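PDB 6CIB: YcaO from Methanopyrus kandleri, which binds ADP and magnesium and, as a YcaO-family protein, probably uses ATP to activate peptide backbone amides for thioamidation. Local coordinates for residues E36-R41 with V47-R52; A62-T67 with V252-S257; V165-S170 with F235-D240; R207-R212 with V216-A221. One frame throughout, in Å; residues are numbered along the deposited sequence.

Interaction 1 of 4, residues E36-R41 with V47-R52. With OXM (oxamic acid), chain I.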
loop_
_atom_site.group_PDB
_atom_site.type_symbol
_atom_site.label_atom_id
_atom_site.label_comp_id
_atom_site.label_asym_id
_atom_site.label_seq_id
_atom_site.Cartn_x
_atom_site.Cartn_y
_atom_site.Cartn_z
ATOM N N GLU A 36 16.764 -4.324 15.914
ATOM C CA GLU A 36 16.185 -3.469 16.952
ATOM C C GLU A 36 14.686 -3.216 16.749
ATOM O O GLU A 36 14.203 -3.142 15.613
ATOM C CB GLU A 36 16.936 -2.137 17.022
ATOM C CG GLU A 36 16.965 -1.504 18.410
ATOM C CD GLU A 36 17.786 -0.218 18.477
ATOM O OE1 GLU A 36 18.361 0.210 17.446
ATOM O OE2 GLU A 36 17.839 0.383 19.573
ATOM N N LYS A 37 13.977 -3.064 17.865
ATOM C CA LYS A 37 12.531 -2.847 17.891
ATOM C C LYS A 37 12.203 -1.654 18.771
ATOM O O LYS A 37 12.817 -1.466 19.827
ATOM C CB LYS A 37 11.806 -4.077 18.442
ATOM C CG LYS A 37 12.045 -5.360 17.661
ATOM C CD LYS A 37 11.187 -6.491 18.193
ATOM C CE LYS A 37 11.481 -7.765 17.428
ATOM N NZ LYS A 37 10.555 -8.867 17.814
ATOM N N PHE A 38 11.224 -0.866 18.338
ATOM C CA PHE A 38 10.706 0.261 19.114
ATOM C C PHE A 38 9.178 0.230 19.133
ATOM O O PHE A 38 8.550 -0.058 18.113
ATOM C CB PHE A 38 11.143 1.596 18.502
ATOM C CG PHE A 38 12.635 1.780 18.412
ATOM C CD1 PHE A 38 13.361 2.268 19.508
ATOM C CD2 PHE A 38 13.314 1.487 17.225
ATOM C CE1 PHE A 38 14.739 2.450 19.425
ATOM C CE2 PHE A 38 14.695 1.673 17.134
ATOM C CZ PHE A 38 15.404 2.161 18.234
ATOM N N SER A 39 8.599 0.572 20.277
ATOM C CA SER A 39 7.148 0.712 20.404
ATOM C C SER A 39 6.731 2.146 20.667
ATOM O O SER A 39 7.182 2.778 21.626
ATOM C CB SER A 39 6.609 -0.196 21.513
ATOM O OG SER A 39 6.796 -1.552 21.172
ATOM N N ASP A 40 5.870 2.661 19.796
ATOM C CA ASP A 40 5.301 3.999 19.956
ATOM C C ASP A 40 3.793 3.887 20.148
ATOM O O ASP A 40 3.207 2.839 19.896
ATOM C CB ASP A 40 5.625 4.867 18.725
ATOM C CG ASP A 40 7.092 5.339 18.692
ATOM O OD1 ASP A 40 7.856 5.032 19.636
ATOM O OD2 ASP A 40 7.485 6.018 17.709
ATOM N N ARG A 41 3.176 4.961 20.609
ATOM C CA ARG A 41 1.727 5.081 20.581
ATOM C C ARG A 41 1.401 6.517 20.204
ATOM O O ARG A 41 1.798 7.461 20.897
ATOM C CB ARG A 41 1.096 4.693 21.928
ATOM C CG ARG A 41 -0.369 4.227 21.852
ATOM C CD ARG A 41 -0.915 3.689 23.187
ATOM N NE ARG A 41 -0.541 4.607 24.246
ATOM C CZ ARG A 41 0.303 4.363 25.240
ATOM N NH1 ARG A 41 0.837 3.159 25.437
ATOM N NH2 ARG A 41 0.572 5.350 26.072
ATOM N N VAL A 47 2.131 2.032 17.252
ATOM C CA VAL A 47 3.022 2.024 16.088
ATOM C C VAL A 47 4.301 1.270 16.479
ATOM O O VAL A 47 4.792 1.406 17.600
ATOM C CB VAL A 47 3.353 3.460 15.577
ATOM C CG1 VAL A 47 4.316 3.416 14.383
ATOM C CG2 VAL A 47 2.081 4.207 15.186
ATOM N N GLU A 48 4.824 0.478 15.547
ATOM C CA GLU A 48 6.006 -0.346 15.779
ATOM C C GLU A 48 7.101 -0.000 14.781
ATOM O O GLU A 48 6.833 0.162 13.585
ATOM C CB GLU A 48 5.637 -1.824 15.668
ATOM C CG GLU A 48 4.796 -2.342 16.826
ATOM C CD GLU A 48 5.593 -2.487 18.116
ATOM O OE1 GLU A 48 6.736 -2.982 18.071
ATOM O OE2 GLU A 48 5.070 -2.114 19.178
ATOM N N ILE A 49 8.330 0.137 15.267
ATOM C CA ILE A 49 9.452 0.472 14.371
ATOM C C ILE A 49 10.483 -0.639 14.437
ATOM O O ILE A 49 10.794 -1.142 15.523
ATOM C CB ILE A 49 10.074 1.864 14.670
ATOM C CG1 ILE A 49 9.061 2.981 14.404
ATOM C CG2 ILE A 49 11.311 2.140 13.809
ATOM C CD1 ILE A 49 8.418 3.504 15.665
ATOM N N ARG A 50 10.993 -1.019 13.265
ATOM C CA ARG A 50 12.030 -2.034 13.151
ATOM C C ARG A 50 13.268 -1.477 12.452
ATOM O O ARG A 50 13.158 -0.796 11.426
ATOM C CB ARG A 50 11.491 -3.262 12.407
ATOM C CG ARG A 50 10.266 -3.922 13.061
ATOM C CD ARG A 50 10.637 -4.654 14.354
ATOM N NE ARG A 50 9.475 -5.217 15.051
ATOM C CZ ARG A 50 8.715 -4.562 15.933
ATOM N NH1 ARG A 50 8.986 -3.299 16.249
ATOM N NH2 ARG A 50 7.671 -5.175 16.499
ATOM N N ARG A 51 14.433 -1.749 13.035
ATOM C CA ARG A 51 15.709 -1.542 12.366
ATOM C C ARG A 51 16.147 -2.899 11.812
ATOM O O ARG A 51 16.267 -3.878 12.558
ATOM C CB ARG A 51 16.746 -0.956 13.334
ATOM C CG ARG A 51 18.066 -0.550 12.684
ATOM C CD ARG A 51 18.918 0.327 13.600
ATOM N NE ARG A 51 19.372 -0.365 14.807
ATOM C CZ ARG A 51 20.502 -1.065 14.913
ATOM N NH1 ARG A 51 21.333 -1.184 13.886
ATOM N NH2 ARG A 51 20.812 -1.657 16.063
ATOM N N ARG A 52 16.349 -2.938 10.498
ATOM C CA ARG A 52 16.651 -4.165 9.752
ATOM C C ARG A 52 17.992 -4.049 9.002
ATOM O O ARG A 52 18.266 -3.018 8.391
ATOM C CB ARG A 52 15.522 -4.443 8.749
ATOM C CG ARG A 52 15.535 -5.839 8.157
ATOM C CD ARG A 52 14.579 -6.003 6.985
ATOM N NE ARG A 52 15.132 -6.995 6.062
ATOM C CZ ARG A 52 15.515 -6.752 4.816
ATOM N NH1 ARG A 52 15.374 -5.550 4.278
ATOM N NH2 ARG A 52 16.026 -7.731 4.094
HETATM C C1 OXM I . -0.169 -0.650 25.869
HETATM N N1 OXM I . -0.088 0.413 26.662
HETATM O O1 OXM I . -0.593 -1.736 26.268
HETATM C C2 OXM I . 0.265 -0.506 24.478
HETATM O O2 OXM I . 0.506 -1.534 23.806
HETATM O O3 OXM I . 0.384 0.646 23.996
#
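The antiparallel beta hairpin of strands 34-42 and 45-54 opens a three-stranded sheet whose third strand, 57-64, carries an ADP-binding lysine. Phe-38 and Ile-49 form a hydrogen-bonded pair in the middle of the hairpin, Phe-38 N reaching Ile-49 O and Ile-49 N reaching Phe-38 O. On their face of the sheet CB of Phe-38 packs on CB of Ile-49 at 4.0 Å, and Ile-49 CG2 approaches the ring obliquely. Further along this face, Glu-36 OE1 receives Arg-51 NE at 2.9 Å on its anti lone pair, with carboxylate and guanidinium planes 88° apart; Arg-51 also has a salt bridge to Glu-58.

The face of Ser-39, Glu-48, Lys-37 and Arg-50 carries a network of polar side chains. A bend at chi2 (-72°) brings the Arg-50 guanidinium back toward strand 34-42 and beside Glu-48, and Lys-37 CG lies on one of its faces, 3.7 Å from Arg-50 NE. Glu-29 pairs with both Lys-37 NZ and Arg-50 NE and probably offsets their like charges. End-on, Arg-50 NH1 and NH2 both grip Glu-48 OE1, each at 2.9 Å, the oxygen lying in the guanidinium plane. A leucine in place of Arg-50 would probably leave Glu-48 OE1 and Glu-29 without this cationic mate and Lys-37 without the flat surface it lies on. The other oxygen, Glu-48 OE2, pairs with Arg-68 of the helix packed on this face. At the far end of strand 34-42, Arg-41 NH1 donates to O3 of oxamic acid. Ser-39 OG donates to Glu-48 OE2 at 2.7 Å, on the syn side of the carboxylate.

Interaction 2 of 4, residues A62-T67 with V252-S257. With ADP (adenosine-5'-diphosphate), chain G.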
loop_
_atom_site.group_PDB
_atom_site.type_symbol
_atom_site.label_atom_id
_atom_site.label_comp_id
_atom_site.label_asym_id
_atom_site.label_seq_id
_atom_site.Cartn_x
_atom_site.Cartn_y
_atom_site.Cartn_z
ATOM N N ALA A 62 8.248 0.239 9.482
ATOM C CA ALA A 62 7.214 0.490 10.469
ATOM C C ALA A 62 5.999 -0.399 10.259
ATOM O O ALA A 62 5.705 -0.831 9.136
ATOM C CB ALA A 62 6.820 1.962 10.478
ATOM N N GLY A 63 5.325 -0.685 11.368
ATOM C CA GLY A 63 4.023 -1.330 11.375
ATOM C C GLY A 63 3.105 -0.565 12.296
ATOM O O GLY A 63 3.550 0.290 13.073
ATOM N N LYS A 64 1.817 -0.866 12.202
ATOM C CA LYS A 64 0.800 -0.194 12.989
ATOM C C LYS A 64 -0.462 -1.021 12.964
ATOM O O LYS A 64 -0.566 -1.973 12.183
ATOM C CB LYS A 64 0.542 1.245 12.483
ATOM C CG LYS A 64 -0.307 1.403 11.220
ATOM C CD LYS A 64 0.409 0.933 9.971
ATOM C CE LYS A 64 -0.266 1.443 8.708
ATOM N NZ LYS A 64 0.127 0.581 7.556
ATOM N N GLY A 65 -1.420 -0.646 13.813
ATOM C CA GLY A 65 -2.694 -1.360 13.924
ATOM C C GLY A 65 -3.565 -0.734 14.996
ATOM O O GLY A 65 -3.137 0.192 15.694
ATOM N N THR A 66 -4.789 -1.237 15.141
ATOM C CA THR A 66 -5.656 -0.774 16.223
ATOM C C THR A 66 -5.252 -1.377 17.568
ATOM O O THR A 66 -5.612 -0.835 18.620
ATOM C CB THR A 66 -7.138 -1.078 15.954
ATOM O OG1 THR A 66 -7.302 -2.489 15.781
ATOM C CG2 THR A 66 -7.614 -0.352 14.696
ATOM N N THR A 67 -4.523 -2.496 17.526
ATOM C CA THR A 67 -4.046 -3.195 18.716
ATOM C C THR A 67 -2.530 -3.363 18.630
ATOM O O THR A 67 -1.955 -3.341 17.535
ATOM C CB THR A 67 -4.662 -4.607 18.856
ATOM O OG1 THR A 67 -4.335 -5.373 17.692
ATOM C CG2 THR A 67 -6.196 -4.559 19.038
ATOM N N VAL A 252 -1.552 7.864 8.950
ATOM C CA VAL A 252 -1.249 9.148 9.605
ATOM C C VAL A 252 -0.492 8.923 10.924
ATOM O O VAL A 252 0.572 9.505 11.131
ATOM C CB VAL A 252 -2.523 9.992 9.810
ATOM C CG1 VAL A 252 -2.272 11.159 10.755
ATOM C CG2 VAL A 252 -3.035 10.502 8.472
ATOM N N ALA A 253 -1.020 8.058 11.791
ATOM C CA ALA A 253 -0.348 7.750 13.065
ATOM C C ALA A 253 1.077 7.239 12.833
ATOM O O ALA A 253 2.002 7.687 13.497
ATOM C CB ALA A 253 -1.158 6.748 13.876
ATOM N N GLN A 254 1.235 6.314 11.883
ATOM C CA GLN A 254 2.540 5.818 11.465
ATOM C C GLN A 254 3.467 6.954 11.003
ATOM O O GLN A 254 4.637 7.016 11.418
ATOM C CB GLN A 254 2.379 4.785 10.355
ATOM C CG GLN A 254 3.675 4.119 9.908
ATOM C CD GLN A 254 3.414 2.937 8.996
ATOM O OE1 GLN A 254 3.596 1.784 9.387
ATOM N NE2 GLN A 254 2.947 3.213 7.794
ATOM N N GLY A 255 2.926 7.840 10.162
ATOM C CA GLY A 255 3.647 9.016 9.668
ATOM C C GLY A 255 4.150 9.906 10.794
ATOM O O GLY A 255 5.305 10.331 10.779
ATOM N N LEU A 256 3.287 10.159 11.780
ATOM C CA LEU A 256 3.645 10.987 12.934
ATOM C C LEU A 256 4.704 10.366 13.816
ATOM O O LEU A 256 5.597 11.075 14.302
ATOM C CB LEU A 256 2.408 11.368 13.754
ATOM C CG LEU A 256 1.384 12.252 13.033
ATOM C CD1 LEU A 256 0.075 12.325 13.800
ATOM C CD2 LEU A 256 1.956 13.637 12.774
ATOM N N SER A 257 4.619 9.047 14.013
ATOM C CA SER A 257 5.652 8.303 14.729
ATOM C C SER A 257 7.015 8.469 14.057
ATOM O O SER A 257 8.008 8.760 14.735
ATOM C CB SER A 257 5.281 6.821 14.844
ATOM O OG SER A 257 6.380 6.059 15.313
HETATM P PB ADP G . 0.284 -1.852 4.443
HETATM O O1B ADP G . 0.233 -3.110 3.601
HETATM O O2B ADP G . -0.631 -0.741 3.968
HETATM O O3B ADP G . 1.672 -1.383 4.812
HETATM P PA ADP G . 0.091 -2.979 7.112
HETATM O O1A ADP G . -1.153 -3.438 7.821
HETATM O O2A ADP G . 0.974 -2.008 7.850
HETATM O O3A ADP G . -0.483 -2.295 5.789
HETATM O "O5'" ADP G . 0.921 -4.283 6.672
HETATM C "C5'" ADP G . 2.336 -4.357 6.425
HETATM C "C4'" ADP G . 2.674 -5.736 5.829
HETATM O "O4'" ADP G . 2.280 -6.774 6.741
HETATM C "C3'" ADP G . 1.918 -6.047 4.534
HETATM O "O3'" ADP G . 2.704 -6.930 3.709
HETATM C "C2'" ADP G . 0.680 -6.783 5.012
HETATM O "O2'" ADP G . 0.098 -7.597 3.998
HETATM C "C1'" ADP G . 1.231 -7.588 6.185
HETATM N N9 ADP G . 0.229 -7.855 7.241
HETATM C C8 ADP G . -0.387 -6.920 7.987
HETATM N N7 ADP G . -1.249 -7.491 8.860
HETATM C C5 ADP G . -1.175 -8.816 8.695
HETATM C C6 ADP G . -1.825 -9.994 9.315
HETATM N N6 ADP G . -2.731 -9.833 10.309
HETATM N N1 ADP G . -1.478 -11.218 8.846
HETATM C C2 ADP G . -0.572 -11.386 7.853
HETATM N N3 ADP G . 0.061 -10.354 7.251
HETATM C C4 ADP G . -0.196 -9.063 7.626
#
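Lys-64 and Gln-254 meet where the last strand of the N-terminal three-stranded sheet, 57-64, runs over helix 241-260 beside the ADP site. The close part is small and belongs almost wholly to one side chain. Gln-254, fully extended from a chi1 of -176°, reaches up from the helix so that its CG comes within 3.9 Å of Ala-62 CB. Its terminal amide, which may be modelled the wrong way round, lies against Ala-62 and Lys-64, and Gln-254 CD is 3.7 Å from Lys-64 CD. The lysine chain crosses the glutamine at about a right angle, presenting its methylenes rather than its charge.

Even at their closest the axes of 62-64 and 252-257 are 8.7 Å apart, a distance bridged by the Gln-254 side chain. Beyond it, residues 65-67 leave the helical segment altogether, with Thr-66 partly exposed and Thr-67 exposed. There Thr-67 turns to a different task, its hydroxyl capping the start of helix 68-85 at Gln-70 N. Ser-74 OG of that helix accepts from Lys-64 N and is also hydrogen-bonded to the nucleotide. Kinked at its second torsion (-70°), Lys-64 passes the glutamine and carries NZ to the alpha-phosphate, donating to ADP O2A at 2.7 Å.

Interaction 3 of 4, residues V165-S170 with F235-D240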
loop_
_atom_site.group_PDB
_atom_site.type_symbol
_atom_site.label_atom_id
_atom_site.label_comp_id
_atom_site.label_asym_id
_atom_site.label_seq_id
_atom_site.Cartn_x
_atom_site.Cartn_y
_atom_site.Cartn_z
ATOM N N VAL A 165 -2.216 -0.957 -5.051
ATOM C CA VAL A 165 -2.089 -0.449 -6.430
ATOM C C VAL A 165 -3.261 0.487 -6.797
ATOM O O VAL A 165 -3.045 1.549 -7.393
ATOM C CB VAL A 165 -1.904 -1.593 -7.474
ATOM C CG1 VAL A 165 -1.936 -1.046 -8.902
ATOM C CG2 VAL A 165 -0.583 -2.333 -7.258
ATOM N N VAL A 166 -4.484 0.107 -6.421
ATOM C CA VAL A 166 -5.676 0.949 -6.640
ATOM C C VAL A 166 -5.549 2.259 -5.857
ATOM O O VAL A 166 -5.815 3.338 -6.392
ATOM C CB VAL A 166 -6.985 0.203 -6.283
ATOM C CG1 VAL A 166 -8.208 1.111 -6.415
ATOM C CG2 VAL A 166 -7.143 -1.017 -7.177
ATOM N N GLU A 167 -5.106 2.147 -4.607
ATOM C CA GLU A 167 -4.892 3.286 -3.720
ATOM C C GLU A 167 -3.949 4.329 -4.336
ATOM O O GLU A 167 -4.275 5.525 -4.381
ATOM C CB GLU A 167 -4.361 2.770 -2.380
ATOM C CG GLU A 167 -3.962 3.828 -1.378
ATOM C CD GLU A 167 -3.102 3.257 -0.268
ATOM O OE1 GLU A 167 -3.608 2.425 0.516
ATOM O OE2 GLU A 167 -1.924 3.646 -0.174
ATOM N N ARG A 168 -2.801 3.871 -4.824
ATOM C CA ARG A 168 -1.816 4.773 -5.428
ATOM C C ARG A 168 -2.247 5.279 -6.805
ATOM O O ARG A 168 -1.849 6.368 -7.208
ATOM C CB ARG A 168 -0.425 4.130 -5.481
ATOM C CG ARG A 168 0.013 3.520 -4.159
ATOM C CD ARG A 168 0.817 4.459 -3.297
ATOM N NE ARG A 168 0.929 3.975 -1.918
ATOM C CZ ARG A 168 1.758 3.020 -1.492
ATOM N NH1 ARG A 168 2.567 2.367 -2.332
ATOM N NH2 ARG A 168 1.754 2.694 -0.205
ATOM N N ASP A 169 -3.065 4.494 -7.512
ATOM C CA ASP A 169 -3.681 4.944 -8.772
ATOM C C ASP A 169 -4.595 6.151 -8.529
ATOM O O ASP A 169 -4.485 7.157 -9.248
ATOM C CB ASP A 169 -4.435 3.802 -9.480
ATOM C CG ASP A 169 -5.045 4.238 -10.815
ATOM O OD1 ASP A 169 -4.323 4.312 -11.834
ATOM O OD2 ASP A 169 -6.260 4.506 -10.837
ATOM N N SER A 170 -5.470 6.046 -7.520
ATOM C CA SER A 170 -6.347 7.149 -7.096
ATOM C C SER A 170 -5.563 8.387 -6.671
ATOM O O SER A 170 -5.851 9.489 -7.133
ATOM C CB SER A 170 -7.265 6.719 -5.951
ATOM O OG SER A 170 -8.311 5.889 -6.405
ATOM N N PHE A 235 -3.328 7.047 3.452
ATOM C CA PHE A 235 -4.295 6.524 2.482
ATOM C C PHE A 235 -4.713 5.096 2.795
ATOM O O PHE A 235 -3.945 4.321 3.367
ATOM C CB PHE A 235 -3.742 6.591 1.049
ATOM C CG PHE A 235 -3.342 7.969 0.624
ATOM C CD1 PHE A 235 -4.273 8.829 0.046
ATOM C CD2 PHE A 235 -2.032 8.423 0.824
ATOM C CE1 PHE A 235 -3.909 10.123 -0.322
ATOM C CE2 PHE A 235 -1.668 9.716 0.460
ATOM C CZ PHE A 235 -2.605 10.561 -0.117
ATOM N N GLY A 236 -5.940 4.764 2.408
ATOM C CA GLY A 236 -6.449 3.401 2.496
ATOM C C GLY A 236 -7.368 3.080 1.336
ATOM O O GLY A 236 -8.066 3.961 0.823
ATOM N N ALA A 237 -7.350 1.821 0.913
ATOM C CA ALA A 237 -8.272 1.330 -0.104
ATOM C C ALA A 237 -8.871 0.010 0.347
ATOM O O ALA A 237 -8.150 -0.874 0.841
ATOM C CB ALA A 237 -7.580 1.178 -1.451
ATOM N N SER A 238 -10.192 -0.103 0.183
ATOM C CA SER A 238 -10.946 -1.314 0.509
ATOM C C SER A 238 -12.319 -1.311 -0.165
ATOM O O SER A 238 -12.875 -0.232 -0.401
ATOM C CB SER A 238 -11.147 -1.413 2.014
ATOM O OG SER A 238 -11.843 -2.596 2.351
ATOM N N PRO A 239 -12.867 -2.508 -0.474
ATOM C CA PRO A 239 -14.301 -2.628 -0.788
ATOM C C PRO A 239 -15.199 -2.184 0.374
ATOM O O PRO A 239 -16.344 -1.800 0.157
ATOM C CB PRO A 239 -14.484 -4.130 -1.063
ATOM C CG PRO A 239 -13.298 -4.787 -0.437
ATOM C CD PRO A 239 -12.181 -3.803 -0.648
ATOM N N ASP A 240 -14.664 -2.240 1.593
ATOM C CA ASP A 240 -15.337 -1.737 2.766
ATOM C C ASP A 240 -14.836 -0.313 3.050
ATOM O O ASP A 240 -13.693 -0.137 3.471
ATOM C CB ASP A 240 -15.079 -2.685 3.951
ATOM C CG ASP A 240 -15.706 -2.208 5.257
ATOM O OD1 ASP A 240 -16.295 -1.103 5.318
ATOM O OD2 ASP A 240 -15.599 -2.964 6.246
HETATM O O HOH W 1 -4.743 -0.028 0.772
#
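A helix-on-sheet contact in the nucleotide-binding core joins helix 154-177 to strand 233-238, an edge strand of a three-stranded antiparallel sheet, with Glu-167 reaching across to Phe-235, Gly-236 and Ala-237. Helix and strand come close where Glu-167 CB meets Ala-237 CB at 3.7 Å; the alanine methyl fits where little space separates the backbones. With CG anti to the backbone N (chi1 175°) and chi2 also extended at -164°, Glu-167 runs out along the strand toward Phe-235. Its carboxylate lies against the start of the phenylalanine side chain, CD standing 3.6 Å from Phe-235 CB.

Phe-235 has its CG beside the backbone N, and this rotamer turns the ring away from the glutamate to stack with Trp-171, one turn along the helix. Carboxylate and phenyl planes are inclined by 30°. Glu-167 OE1 is 3.4 Å from Phe-235 O, two acceptors close together but not hydrogen-bonded; OE1 is bonded instead by a water. On the other branch, Arg-168 NE makes a weak salt bridge to Glu-167 OE2. An alanine at Glu-167 would probably strip the water of its acceptor, leave Arg-168 without this partner and open a gap beside Phe-235 CB. The nearest atoms of bound ADP and the Glu-167 side chain are about 6 Å apart. The bridging water donates to Glu-167 OE1 at 2.7 Å and accepts from Ala-237 N at 3.2 Å.

Interaction 4 of 4, residues R207-R212 with V216-A221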
loop_
_atom_site.group_PDB
_atom_site.type_symbol
_atom_site.label_atom_id
_atom_site.label_comp_id
_atom_site.label_asym_id
_atom_site.label_seq_id
_atom_site.Cartn_x
_atom_site.Cartn_y
_atom_site.Cartn_z
ATOM N N ARG A 207 -10.826 12.595 3.156
ATOM C CA ARG A 207 -11.255 12.778 1.768
ATOM C C ARG A 207 -11.618 11.446 1.127
ATOM O O ARG A 207 -10.936 10.442 1.357
ATOM C CB ARG A 207 -10.146 13.423 0.934
ATOM C CG ARG A 207 -9.613 14.764 1.419
ATOM C CD ARG A 207 -10.664 15.865 1.413
ATOM N NE ARG A 207 -10.107 17.097 1.981
ATOM C CZ ARG A 207 -10.421 17.598 3.172
ATOM N NH1 ARG A 207 -11.325 17.002 3.946
ATOM N NH2 ARG A 207 -9.842 18.721 3.578
ATOM N N LEU A 208 -12.688 11.435 0.331
ATOM C CA LEU A 208 -12.964 10.312 -0.556
ATOM C C LEU A 208 -12.358 10.600 -1.932
ATOM O O LEU A 208 -12.816 11.489 -2.651
ATOM C CB LEU A 208 -14.468 10.012 -0.650
ATOM C CG LEU A 208 -14.845 8.710 -1.379
ATOM C CD1 LEU A 208 -14.528 7.461 -0.561
ATOM C CD2 LEU A 208 -16.311 8.718 -1.783
ATOM N N LEU A 209 -11.311 9.854 -2.279
ATOM C CA LEU A 209 -10.628 10.009 -3.566
ATOM C C LEU A 209 -11.468 9.404 -4.678
ATOM O O LEU A 209 -12.219 8.453 -4.427
ATOM C CB LEU A 209 -9.246 9.350 -3.533
ATOM C CG LEU A 209 -8.071 10.173 -2.991
ATOM C CD1 LEU A 209 -8.115 10.294 -1.486
ATOM C CD2 LEU A 209 -6.750 9.550 -3.390
ATOM N N PRO A 210 -11.369 9.959 -5.908
ATOM C CA PRO A 210 -12.009 9.286 -7.040
ATOM C C PRO A 210 -11.320 7.946 -7.312
ATOM O O PRO A 210 -10.115 7.903 -7.580
ATOM C CB PRO A 210 -11.792 10.267 -8.199
ATOM C CG PRO A 210 -10.589 11.064 -7.804
ATOM C CD PRO A 210 -10.747 11.232 -6.319
ATOM N N SER A 211 -12.078 6.864 -7.196
ATOM C CA SER A 211 -11.577 5.533 -7.502
ATOM C C SER A 211 -11.917 5.166 -8.941
ATOM O O SER A 211 -13.059 5.328 -9.379
ATOM C CB SER A 211 -12.179 4.515 -6.537
ATOM O OG SER A 211 -11.827 3.188 -6.896
ATOM N N ARG A 212 -10.924 4.655 -9.661
ATOM C CA ARG A 212 -11.122 4.175 -11.030
ATOM C C ARG A 212 -11.541 2.706 -11.080
ATOM O O ARG A 212 -11.706 2.152 -12.161
ATOM C CB ARG A 212 -9.862 4.393 -11.867
ATOM C CG ARG A 212 -9.523 5.852 -12.117
ATOM C CD ARG A 212 -8.051 5.960 -12.451
ATOM N NE ARG A 212 -7.833 6.251 -13.851
ATOM C CZ ARG A 212 -6.684 6.109 -14.509
ATOM N NH1 ARG A 212 -5.587 5.622 -13.927
ATOM N NH2 ARG A 212 -6.653 6.448 -15.785
ATOM N N VAL A 216 -14.374 -0.560 -5.123
ATOM C CA VAL A 216 -13.222 -0.242 -4.264
ATOM C C VAL A 216 -13.227 1.253 -3.937
ATOM O O VAL A 216 -13.274 2.092 -4.841
ATOM C CB VAL A 216 -11.861 -0.637 -4.901
ATOM C CG1 VAL A 216 -10.700 -0.330 -3.950
ATOM C CG2 VAL A 216 -11.841 -2.108 -5.272
ATOM N N TYR A 217 -13.189 1.565 -2.646
ATOM C CA TYR A 217 -13.146 2.952 -2.165
ATOM C C TYR A 217 -11.741 3.318 -1.732
ATOM O O TYR A 217 -11.052 2.499 -1.132
ATOM C CB TYR A 217 -14.138 3.149 -1.010
ATOM C CG TYR A 217 -15.566 2.902 -1.437
ATOM C CD1 TYR A 217 -16.292 3.894 -2.115
ATOM C CD2 TYR A 217 -16.187 1.671 -1.193
ATOM C CE1 TYR A 217 -17.599 3.672 -2.527
ATOM C CE2 TYR A 217 -17.497 1.439 -1.601
ATOM C CZ TYR A 217 -18.195 2.439 -2.266
ATOM O OH TYR A 217 -19.488 2.220 -2.673
ATOM N N VAL A 218 -11.319 4.539 -2.056
ATOM C CA VAL A 218 -10.015 5.043 -1.621
ATOM C C VAL A 218 -10.216 6.306 -0.778
ATOM O O VAL A 218 -10.906 7.244 -1.204
ATOM C CB VAL A 218 -9.044 5.297 -2.805
ATOM C CG1 VAL A 218 -7.672 5.737 -2.304
ATOM C CG2 VAL A 218 -8.895 4.046 -3.675
ATOM N N VAL A 219 -9.631 6.299 0.424
ATOM C CA VAL A 219 -9.743 7.402 1.386
ATOM C C VAL A 219 -8.359 7.995 1.650
ATOM O O VAL A 219 -7.382 7.266 1.800
ATOM C CB VAL A 219 -10.427 6.948 2.711
ATOM C CG1 VAL A 219 -10.392 8.027 3.793
ATOM C CG2 VAL A 219 -11.869 6.540 2.460
ATOM N N GLY A 220 -8.295 9.321 1.685
ATOM C CA GLY A 220 -7.102 10.045 2.097
ATOM C C GLY A 220 -7.354 10.796 3.387
ATOM O O GLY A 220 -8.460 11.288 3.623
ATOM N N ALA A 221 -6.326 10.852 4.230
ATOM C CA ALA A 221 -6.328 11.665 5.440
ATOM C C ALA A 221 -5.151 12.623 5.384
ATOM O O ALA A 221 -4.030 12.215 5.073
ATOM C CB ALA A 221 -6.251 10.799 6.688
HETATM O O HOH W 2 -13.219 6.084 -3.443
#
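Strands 203-209 and 217-224 form an antiparallel beta hairpin, within which Leu-208 and Leu-209 send their side chains to opposite faces of the sheet. Strand 217-224 is the central one of three, with 233-238 on its other side. Leu-208 shares its face with Val-219 in a non-hydrogen-bonded pair. The two side chains cross at about a right angle, and a single methyl of the leucine does the touching: a chi1 of -171° points Leu-208 CG opposite the backbone N, and CD1 is swung over the partner strand, 4.1 Å from Val-219 CG2. The same methyl comes obliquely to the Tyr-217 ring, 4.3 Å from its CD1. The hydroxyl of that tyrosine is held by Asp-305 O, while helix 241-260 covers Val-219.

On the other face Leu-209 straddles two residues. Its CD2 packs obliquely on Val-218 CG1 at 4.1 Å, and its CD1 lies over the backbone of Gly-220, 3.7 Å from the CA. A beta carbon at this glycine would probably crowd Leu-209 CD1. Beyond, Ser-170 of helix 154-177 touches Val-218.

At Arg-207 and Gly-220 the backbone ladder has both of its bonds: Arg-207 N donates to Gly-220 O in the carbonyl plane and Gly-220 N returns a bond to Arg-207 O. Arg-207 itself leads its guanidinium away from the hairpin partner to Glu-205 and the carbonyl of Trp-292. Toward the turn the strands separate; Leu-209 N still bonds Val-218 O at 2.9 Å, but the returning link is made through a water, which donates to Leu-209 O at 2.8 Å and accepts from Val-218 N at 2.8 Å.

How the interactions relate
From the N terminus, interaction 1 closes first, a short hairpin complete before any other contact opens. Interaction 2 then spans the longest loop, tying strand 57-64 of the same sheet to helix 241-260; interaction 3 is nested inside it, and interaction 4, a second hairpin, is nested inside interaction 3. None of the loops cross. Interactions 1 and 2 touch through Asp-40 and Ser-257, besides sharing neighbouring strands. Interactions 3 and 4 join in a second three-stranded sheet and are pinned by the salt bridge of Asp-169 with Arg-212. Val-252 on Ala-221 connects interaction 2 to interaction 4, so helix 241-260 bridges the two sheets.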